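Local coordinates for conjugal transfer protein (Escherichia coli, PDB 5I97) that probably serves as a VirB8-like inner-membrane component of the pKM101 type IV secretion system, seen here through its periplasmic domain, at residues Lys31-Gln36 with Tyr132-Leu137; Thr35-His40 with Gly57-Pro62; Pro62-Ser67 with Phe151-Tyr156. One frame throughout, in Å; residues are numbered along the deposited sequence.

Contact 1 (Lys31-Gln36 with Tyr132-Leu137); sequences KFWLTQ and YEYKSL
One face of the Tyr-132 ring is covered by Leu-34, whose CD1 stands 4.0 Å from the ring centroid and 19° off the ring normal, a CH-pi contact displaced toward the rim on the CE1 side. Leu-34 CD2 comes within 3.8 Å of Tyr-132 CD1, so both methyls lie over the same face. Tyr-134 is turned differently: its edge is directed at the five-membered ring of Trp-33 in an offset edge-to-face pair, planes at 80° and centroids 5.8 Å apart. Trp-33 CD1 lies near the plane of the tyrosine ring, 3.4 Å from Tyr-134 OH. Both tyrosines belong to the end of strand 124-134, in the antiparallel sheet of this VirB8 periplasmic domain, on the side where helix 27-42 packs on the sheet, consistent with the NTF2-like fold of the family. Tyr-132 reaches the leucine with its CG between backbone N and carbonyl carbon (chi1 69°). Both phenol hydroxyls bond to the carboxylate of Asp-30 on the same helix, Tyr-134 OH to OD1 and Tyr-132 OH to OD2. Phe-151, from the neighbouring strand, meets the Trp-33 ring at a shallow interplanar angle and Tyr-134 edge-to-face.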
# COMPACT_ATOMS: atom_id res chain seq x y z
N LYS A 31 -4.28 -7.56 22.92
CA LYS A 31 -3.86 -6.50 22.04
C LYS A 31 -4.07 -6.91 20.58
O LYS A 31 -4.44 -6.09 19.75
CB LYS A 31 -2.40 -6.12 22.30
CG LYS A 31 -1.83 -5.09 21.34
CD LYS A 31 -0.34 -4.90 21.53
CE LYS A 31 0.24 -3.95 20.49
NZ LYS A 31 1.71 -3.78 20.64
N PHE A 32 -3.88 -8.19 20.28
CA PHE A 32 -4.08 -8.65 18.92
C PHE A 32 -5.52 -8.47 18.44
O PHE A 32 -5.75 -7.88 17.40
CB PHE A 32 -3.70 -10.12 18.77
CG PHE A 32 -4.11 -10.70 17.44
CD1 PHE A 32 -3.46 -10.33 16.28
CD2 PHE A 32 -5.18 -11.58 17.35
CE1 PHE A 32 -3.84 -10.85 15.06
CE2 PHE A 32 -5.58 -12.10 16.13
CZ PHE A 32 -4.91 -11.73 14.98
N TRP A 33 -6.47 -9.00 19.20
CA TRP A 33 -7.87 -8.92 18.82
C TRP A 33 -8.38 -7.49 18.85
O TRP A 33 -9.14 -7.08 17.98
CB TRP A 33 -8.75 -9.79 19.73
CG TRP A 33 -8.37 -11.23 19.65
CD1 TRP A 33 -7.75 -11.96 20.62
CD2 TRP A 33 -8.59 -12.13 18.55
NE1 TRP A 33 -7.56 -13.25 20.18
CE2 TRP A 33 -8.07 -13.37 18.92
CE3 TRP A 33 -9.18 -11.99 17.29
CZ2 TRP A 33 -8.13 -14.48 18.08
CZ3 TRP A 33 -9.23 -13.08 16.46
CH2 TRP A 33 -8.71 -14.32 16.85
N LEU A 34 -7.93 -6.71 19.82
CA LEU A 34 -8.40 -5.34 19.91
C LEU A 34 -7.92 -4.50 18.72
O LEU A 34 -8.68 -3.73 18.16
CB LEU A 34 -7.94 -4.70 21.21
CG LEU A 34 -8.70 -5.20 22.43
CD1 LEU A 34 -7.85 -5.02 23.68
CD2 LEU A 34 -10.04 -4.51 22.58
N THR A 35 -6.66 -4.68 18.32
CA THR A 35 -6.14 -3.93 17.19
C THR A 35 -6.78 -4.44 15.89
O THR A 35 -7.03 -3.66 14.98
CB THR A 35 -4.58 -3.99 17.10
OG1 THR A 35 -4.13 -5.34 17.13
CG2 THR A 35 -3.94 -3.23 18.24
N GLN A 36 -7.02 -5.75 15.80
CA GLN A 36 -7.71 -6.33 14.65
C GLN A 36 -9.09 -5.75 14.49
O GLN A 36 -9.54 -5.48 13.38
CB GLN A 36 -7.84 -7.85 14.79
CG GLN A 36 -6.58 -8.61 14.53
CD GLN A 36 -6.20 -8.55 13.08
OE1 GLN A 36 -5.18 -7.97 12.73
NE2 GLN A 36 -7.01 -9.17 12.23
N TYR A 132 -14.19 -5.02 26.34
CA TYR A 132 -14.08 -6.32 25.71
C TYR A 132 -14.14 -7.48 26.70
O TYR A 132 -14.06 -7.30 27.91
CB TYR A 132 -12.80 -6.41 24.89
CG TYR A 132 -11.54 -6.43 25.71
CD1 TYR A 132 -10.97 -5.26 26.17
CD2 TYR A 132 -10.92 -7.63 26.03
CE1 TYR A 132 -9.83 -5.28 26.93
CE2 TYR A 132 -9.78 -7.66 26.78
CZ TYR A 132 -9.23 -6.49 27.23
OH TYR A 132 -8.08 -6.51 27.98
N GLU A 133 -14.43 -8.66 26.16
CA GLU A 133 -14.55 -9.90 26.92
C GLU A 133 -14.47 -11.08 25.95
O GLU A 133 -14.62 -10.90 24.75
CB GLU A 133 -15.87 -9.93 27.69
CG GLU A 133 -17.11 -9.87 26.81
CD GLU A 133 -18.39 -9.98 27.61
OE1 GLU A 133 -18.39 -9.63 28.81
OE2 GLU A 133 -19.41 -10.41 27.03
N TYR A 134 -14.25 -12.28 26.48
CA TYR A 134 -14.30 -13.46 25.63
C TYR A 134 -15.48 -14.31 26.06
O TYR A 134 -15.72 -14.50 27.25
CB TYR A 134 -12.99 -14.24 25.70
CG TYR A 134 -11.77 -13.47 25.21
CD1 TYR A 134 -11.14 -12.54 26.02
CD2 TYR A 134 -11.21 -13.74 23.97
CE1 TYR A 134 -10.01 -11.88 25.60
CE2 TYR A 134 -10.08 -13.08 23.54
CZ TYR A 134 -9.48 -12.15 24.36
OH TYR A 134 -8.35 -11.48 23.95
N LYS A 135 -16.25 -14.80 25.09
CA LYS A 135 -17.39 -15.65 25.36
C LYS A 135 -17.40 -16.91 24.53
O LYS A 135 -17.30 -16.86 23.30
CB LYS A 135 -18.70 -14.90 25.10
CG LYS A 135 -19.00 -13.75 26.03
CD LYS A 135 -19.41 -14.26 27.40
CE LYS A 135 -19.84 -13.12 28.32
NZ LYS A 135 -20.14 -13.60 29.70
N SER A 136 -17.48 -18.05 25.19
CA SER A 136 -17.81 -19.28 24.49
C SER A 136 -19.29 -19.25 24.11
O SER A 136 -20.16 -19.24 24.99
CB SER A 136 -17.52 -20.50 25.36
OG SER A 136 -18.40 -20.54 26.46
N LEU A 137 -19.57 -19.21 22.82
CA LEU A 137 -20.95 -19.30 22.37
C LEU A 137 -21.05 -20.35 21.29
O LEU A 137 -20.02 -20.81 20.78
CB LEU A 137 -21.45 -17.96 21.85
CG LEU A 137 -21.46 -16.77 22.82
CD1 LEU A 137 -21.48 -15.49 22.03
CD2 LEU A 137 -22.63 -16.85 23.79

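Contact 2 (Thr35-His40 with Gly57-Pro62); sequences TQYVIH and GLMSTP
The turn leaving helix 49-58 and leading into helix 62-69 packs against helix 27-42 through Tyr-37, which meets Met-59 and Ser-60. Met-59 is the first residue to leave helical geometry, and its CB lies 3.7 Å from Tyr-37 CD1. The two side chains slide past each other in opposite directions: the phenol runs out from its helix toward the turn, while the extended methionine chain runs back toward helix 27-42. Along the same CD1-CE1 side of the ring the backbone of the turn comes close, with Met-59 O 3.4 Å from Tyr-37 CE1 in an oblique approach.

At the end of the phenol, Tyr-37 OH donates to Ser-60 OG over 2.9 Å, and this serine oxygen lies near the plane of the ring, at its edge. CG of Tyr-37 is anti to the backbone N (chi1 -175°), which carries the ring away from the helix and brings the hydroxyl to the turn. Here the helical layer of the NTF2-like VirB8 domain is joined to its sheet: Met-59 and Thr-61, the latter at the N-cap position of helix 62-69, both make backbone hydrogen bonds to Val-153 of strand 151-160, so the turn gripped by Tyr-37 is itself fastened to an outermost strand of the sheet. Each hydroxyl of these buried residues has a second partner: Val-56 O, in the last turn of helix 49-58, for Ser-60 OG, and Arg-41 NH1 for Tyr-37 OH. The Tyr-37 ring further meets Tyr-156 edge-to-face.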
# COMPACT_ATOMS: atom_id res chain seq x y z
N THR A 35 -6.66 -4.68 18.32
CA THR A 35 -6.14 -3.93 17.19
C THR A 35 -6.78 -4.44 15.89
O THR A 35 -7.03 -3.66 14.98
CB THR A 35 -4.58 -3.99 17.10
OG1 THR A 35 -4.13 -5.34 17.13
CG2 THR A 35 -3.94 -3.23 18.24
N GLN A 36 -7.02 -5.75 15.80
CA GLN A 36 -7.71 -6.33 14.65
C GLN A 36 -9.09 -5.75 14.49
O GLN A 36 -9.54 -5.48 13.38
CB GLN A 36 -7.84 -7.85 14.79
CG GLN A 36 -6.58 -8.61 14.53
CD GLN A 36 -6.20 -8.55 13.08
OE1 GLN A 36 -5.18 -7.97 12.73
NE2 GLN A 36 -7.01 -9.17 12.23
N TYR A 37 -9.76 -5.55 15.61
CA TYR A 37 -11.11 -5.03 15.59
C TYR A 37 -11.11 -3.61 15.05
O TYR A 37 -11.91 -3.28 14.19
CB TYR A 37 -11.72 -5.09 16.99
CG TYR A 37 -13.17 -4.68 17.06
CD1 TYR A 37 -14.18 -5.60 16.85
CD2 TYR A 37 -13.52 -3.36 17.32
CE1 TYR A 37 -15.52 -5.23 16.92
CE2 TYR A 37 -14.85 -2.98 17.39
CZ TYR A 37 -15.84 -3.91 17.19
OH TYR A 37 -17.16 -3.53 17.26
N VAL A 38 -10.22 -2.78 15.58
CA VAL A 38 -10.11 -1.40 15.13
C VAL A 38 -9.74 -1.34 13.66
O VAL A 38 -10.28 -0.54 12.91
CB VAL A 38 -9.08 -0.63 15.96
CG1 VAL A 38 -8.79 0.74 15.32
CG2 VAL A 38 -9.54 -0.49 17.39
N ILE A 39 -8.82 -2.18 13.24
CA ILE A 39 -8.42 -2.20 11.85
C ILE A 39 -9.59 -2.61 10.94
O ILE A 39 -9.81 -1.99 9.90
CB ILE A 39 -7.22 -3.11 11.64
CG1 ILE A 39 -5.97 -2.46 12.24
CG2 ILE A 39 -6.97 -3.35 10.17
CD1 ILE A 39 -4.77 -3.37 12.33
N HIS A 40 -10.34 -3.63 11.34
CA HIS A 40 -11.48 -4.09 10.56
C HIS A 40 -12.56 -3.02 10.48
O HIS A 40 -13.19 -2.84 9.44
CB HIS A 40 -12.09 -5.35 11.17
CG HIS A 40 -11.38 -6.63 10.83
ND1 HIS A 40 -11.07 -6.99 9.54
CD2 HIS A 40 -10.94 -7.64 11.62
CE1 HIS A 40 -10.46 -8.16 9.55
NE2 HIS A 40 -10.38 -8.58 10.80
N GLY A 57 -18.94 -7.89 13.06
CA GLY A 57 -20.17 -8.49 13.54
C GLY A 57 -19.94 -9.65 14.50
O GLY A 57 -20.61 -9.76 15.52
N LEU A 58 -18.99 -10.52 14.16
CA LEU A 58 -18.70 -11.67 15.00
C LEU A 58 -17.99 -11.27 16.29
O LEU A 58 -18.06 -11.98 17.28
CB LEU A 58 -17.84 -12.69 14.25
CG LEU A 58 -18.47 -13.32 13.01
CD1 LEU A 58 -17.46 -14.21 12.31
CD2 LEU A 58 -19.71 -14.11 13.39
N MET A 59 -17.33 -10.12 16.28
CA MET A 59 -16.53 -9.68 17.41
C MET A 59 -17.22 -8.59 18.20
O MET A 59 -16.56 -7.82 18.88
CB MET A 59 -15.16 -9.20 16.95
CG MET A 59 -14.32 -10.27 16.29
SD MET A 59 -12.84 -9.56 15.58
CE MET A 59 -12.23 -10.96 14.66
N SER A 60 -18.54 -8.52 18.11
CA SER A 60 -19.27 -7.48 18.81
C SER A 60 -20.45 -8.09 19.54
O SER A 60 -21.01 -9.08 19.09
CB SER A 60 -19.78 -6.40 17.85
OG SER A 60 -18.79 -5.91 16.96
N THR A 61 -20.85 -7.48 20.65
CA THR A 61 -22.13 -7.78 21.24
C THR A 61 -23.20 -7.25 20.29
O THR A 61 -22.93 -6.35 19.49
CB THR A 61 -22.30 -7.14 22.64
OG1 THR A 61 -22.16 -5.73 22.54
CG2 THR A 61 -21.27 -7.69 23.62
N PRO A 62 -24.40 -7.82 20.33
CA PRO A 62 -25.43 -7.35 19.39
C PRO A 62 -25.70 -5.85 19.46
O PRO A 62 -26.00 -5.23 18.44
CB PRO A 62 -26.66 -8.15 19.82
CG PRO A 62 -26.11 -9.40 20.40
CD PRO A 62 -24.81 -9.04 21.05

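Contact 3 (Pro62-Ser67 with Phe151-Tyr156); sequences PNVAES and FRVTSY
Apolar packing carries this contact, and Val-64 is its centre. Val-64 CG2 makes the close main-chain contacts where strand 151-160 turns its corner, 3.5 Å from Val-153 O, 3.5 Å from Thr-154 C and 3.8 Å from Ser-155 N. Val-64 CG1, anti to the backbone N (chi1 167°), stays more loosely by Val-153 O at 4.1 Å and by the side chains before and after the bend, Val-153 CG1 at 4.4 Å and Tyr-156 CB at 4.5 Å.

Among backbone interactions, Thr-154 and Ser-155 both face Gly-131 of strand 124-134, a classic beta bulge, and the valine packs directly on this irregularity. Polar side chains of the strand are tied to other elements: Arg-152 NE forms a salt bridge with Glu-133 OE2, and Tyr-156 OH bonds to Glu-42 OE2 at the end of helix 27-42.

Helix 62-69 thus lies with its first turn against the bulged outer strand, while helix 27-42 reaches the same junction through Tyr-37 and Arg-41, which touch Val-64, and strand 124-134 through Met-130, which touches Val-153 and Tyr-156.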
# COMPACT_ATOMS: atom_id res chain seq x y z
N PRO A 62 -24.40 -7.82 20.33
CA PRO A 62 -25.43 -7.35 19.39
C PRO A 62 -25.70 -5.85 19.46
O PRO A 62 -26.00 -5.23 18.44
CB PRO A 62 -26.66 -8.15 19.82
CG PRO A 62 -26.11 -9.40 20.40
CD PRO A 62 -24.81 -9.04 21.05
N ASN A 63 -25.56 -5.25 20.64
CA ASN A 63 -25.74 -3.81 20.79
C ASN A 63 -24.67 -3.05 20.04
O ASN A 63 -24.96 -2.13 19.28
CB ASN A 63 -25.74 -3.41 22.25
CG ASN A 63 -26.86 -4.07 23.03
OD1 ASN A 63 -26.62 -4.74 24.05
ND2 ASN A 63 -28.09 -3.90 22.56
N VAL A 64 -23.42 -3.43 20.24
CA VAL A 64 -22.29 -2.81 19.56
C VAL A 64 -22.39 -3.05 18.05
O VAL A 64 -22.12 -2.17 17.25
CB VAL A 64 -20.95 -3.35 20.10
CG1 VAL A 64 -19.78 -2.97 19.20
CG2 VAL A 64 -20.72 -2.88 21.54
N ALA A 65 -22.80 -4.26 17.68
CA ALA A 65 -22.86 -4.65 16.28
C ALA A 65 -23.88 -3.83 15.50
O ALA A 65 -23.59 -3.35 14.41
CB ALA A 65 -23.20 -6.12 16.18
N GLU A 66 -25.07 -3.64 16.06
CA GLU A 66 -26.14 -3.05 15.28
C GLU A 66 -25.96 -1.55 15.20
O GLU A 66 -26.48 -0.90 14.30
CB GLU A 66 -27.50 -3.45 15.87
CG GLU A 66 -28.63 -2.43 15.75
CD GLU A 66 -29.84 -2.81 16.59
OE1 GLU A 66 -29.74 -3.75 17.40
OE2 GLU A 66 -30.90 -2.15 16.44
N SER A 67 -25.14 -1.00 16.08
CA SER A 67 -24.73 0.38 15.92
C SER A 67 -23.76 0.53 14.73
O SER A 67 -23.78 1.54 14.03
CB SER A 67 -24.08 0.88 17.20
OG SER A 67 -23.53 2.17 17.01
N PHE A 151 -13.84 -13.68 21.02
CA PHE A 151 -13.58 -12.31 21.42
C PHE A 151 -14.75 -11.43 21.03
O PHE A 151 -15.33 -11.59 19.97
CB PHE A 151 -12.29 -11.80 20.76
CG PHE A 151 -12.06 -10.32 20.92
CD1 PHE A 151 -11.49 -9.81 22.07
CD2 PHE A 151 -12.38 -9.45 19.89
CE1 PHE A 151 -11.26 -8.45 22.20
CE2 PHE A 151 -12.16 -8.09 20.02
CZ PHE A 151 -11.60 -7.59 21.17
N ARG A 152 -15.12 -10.51 21.91
CA ARG A 152 -16.14 -9.55 21.52
C ARG A 152 -15.97 -8.23 22.25
O ARG A 152 -15.55 -8.18 23.41
CB ARG A 152 -17.55 -10.12 21.72
CG ARG A 152 -18.11 -10.10 23.12
CD ARG A 152 -19.48 -10.77 23.08
NE ARG A 152 -20.18 -10.75 24.37
CZ ARG A 152 -21.41 -11.21 24.55
NH1 ARG A 152 -22.09 -11.70 23.52
NH2 ARG A 152 -21.97 -11.15 25.75
N VAL A 153 -16.28 -7.16 21.53
CA VAL A 153 -16.24 -5.81 22.04
C VAL A 153 -17.60 -5.48 22.64
O VAL A 153 -18.64 -5.67 22.00
CB VAL A 153 -15.90 -4.81 20.91
CG1 VAL A 153 -16.01 -3.38 21.40
CG2 VAL A 153 -14.52 -5.10 20.35
N THR A 154 -17.58 -4.97 23.87
CA THR A 154 -18.80 -4.72 24.63
C THR A 154 -19.20 -3.26 24.69
O THR A 154 -20.32 -2.93 25.06
CB THR A 154 -18.67 -5.25 26.08
OG1 THR A 154 -17.64 -4.51 26.75
CG2 THR A 154 -18.31 -6.71 26.07
N SER A 155 -18.25 -2.37 24.41
CA SER A 155 -18.56 -0.97 24.24
C SER A 155 -17.50 -0.36 23.34
O SER A 155 -16.37 -0.82 23.30
CB SER A 155 -18.64 -0.24 25.58
OG SER A 155 -17.36 -0.03 26.12
N TYR A 156 -17.88 0.66 22.57
CA TYR A 156 -16.97 1.21 21.59
C TYR A 156 -17.30 2.65 21.29
O TYR A 156 -18.38 2.98 20.82
CB TYR A 156 -17.02 0.38 20.31
CG TYR A 156 -15.96 0.73 19.29
CD1 TYR A 156 -14.68 0.22 19.41
CD2 TYR A 156 -16.25 1.54 18.22
CE1 TYR A 156 -13.71 0.53 18.49
CE2 TYR A 156 -15.29 1.85 17.29
CZ TYR A 156 -14.02 1.34 17.43
OH TYR A 156 -13.05 1.64 16.52

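Overall arrangement
Contacts 1 and 2 share helix 27-42, overlapping at Thr-35 and Gln-36, and their centres are about 8 Å apart; the centre of contact 3 lies about 8 Å from that of contact 2 and 11 Å from that of contact 1. Contact 2 closes before contact 3 opens, the two joining at Pro-62, whereas the segments of contacts 1 and 3 alternate along the chain. Met-59 CE of contact 2 packs on Trp-33 CZ3 of contact 1 at 4.1 Å. Together they join helices 27-42 and 62-69, and the turn between helices 49-58 and 62-69, to strands 124-134 and 151-160, neighbours in the four-stranded antiparallel sheet of the VirB8-type periplasmic domain.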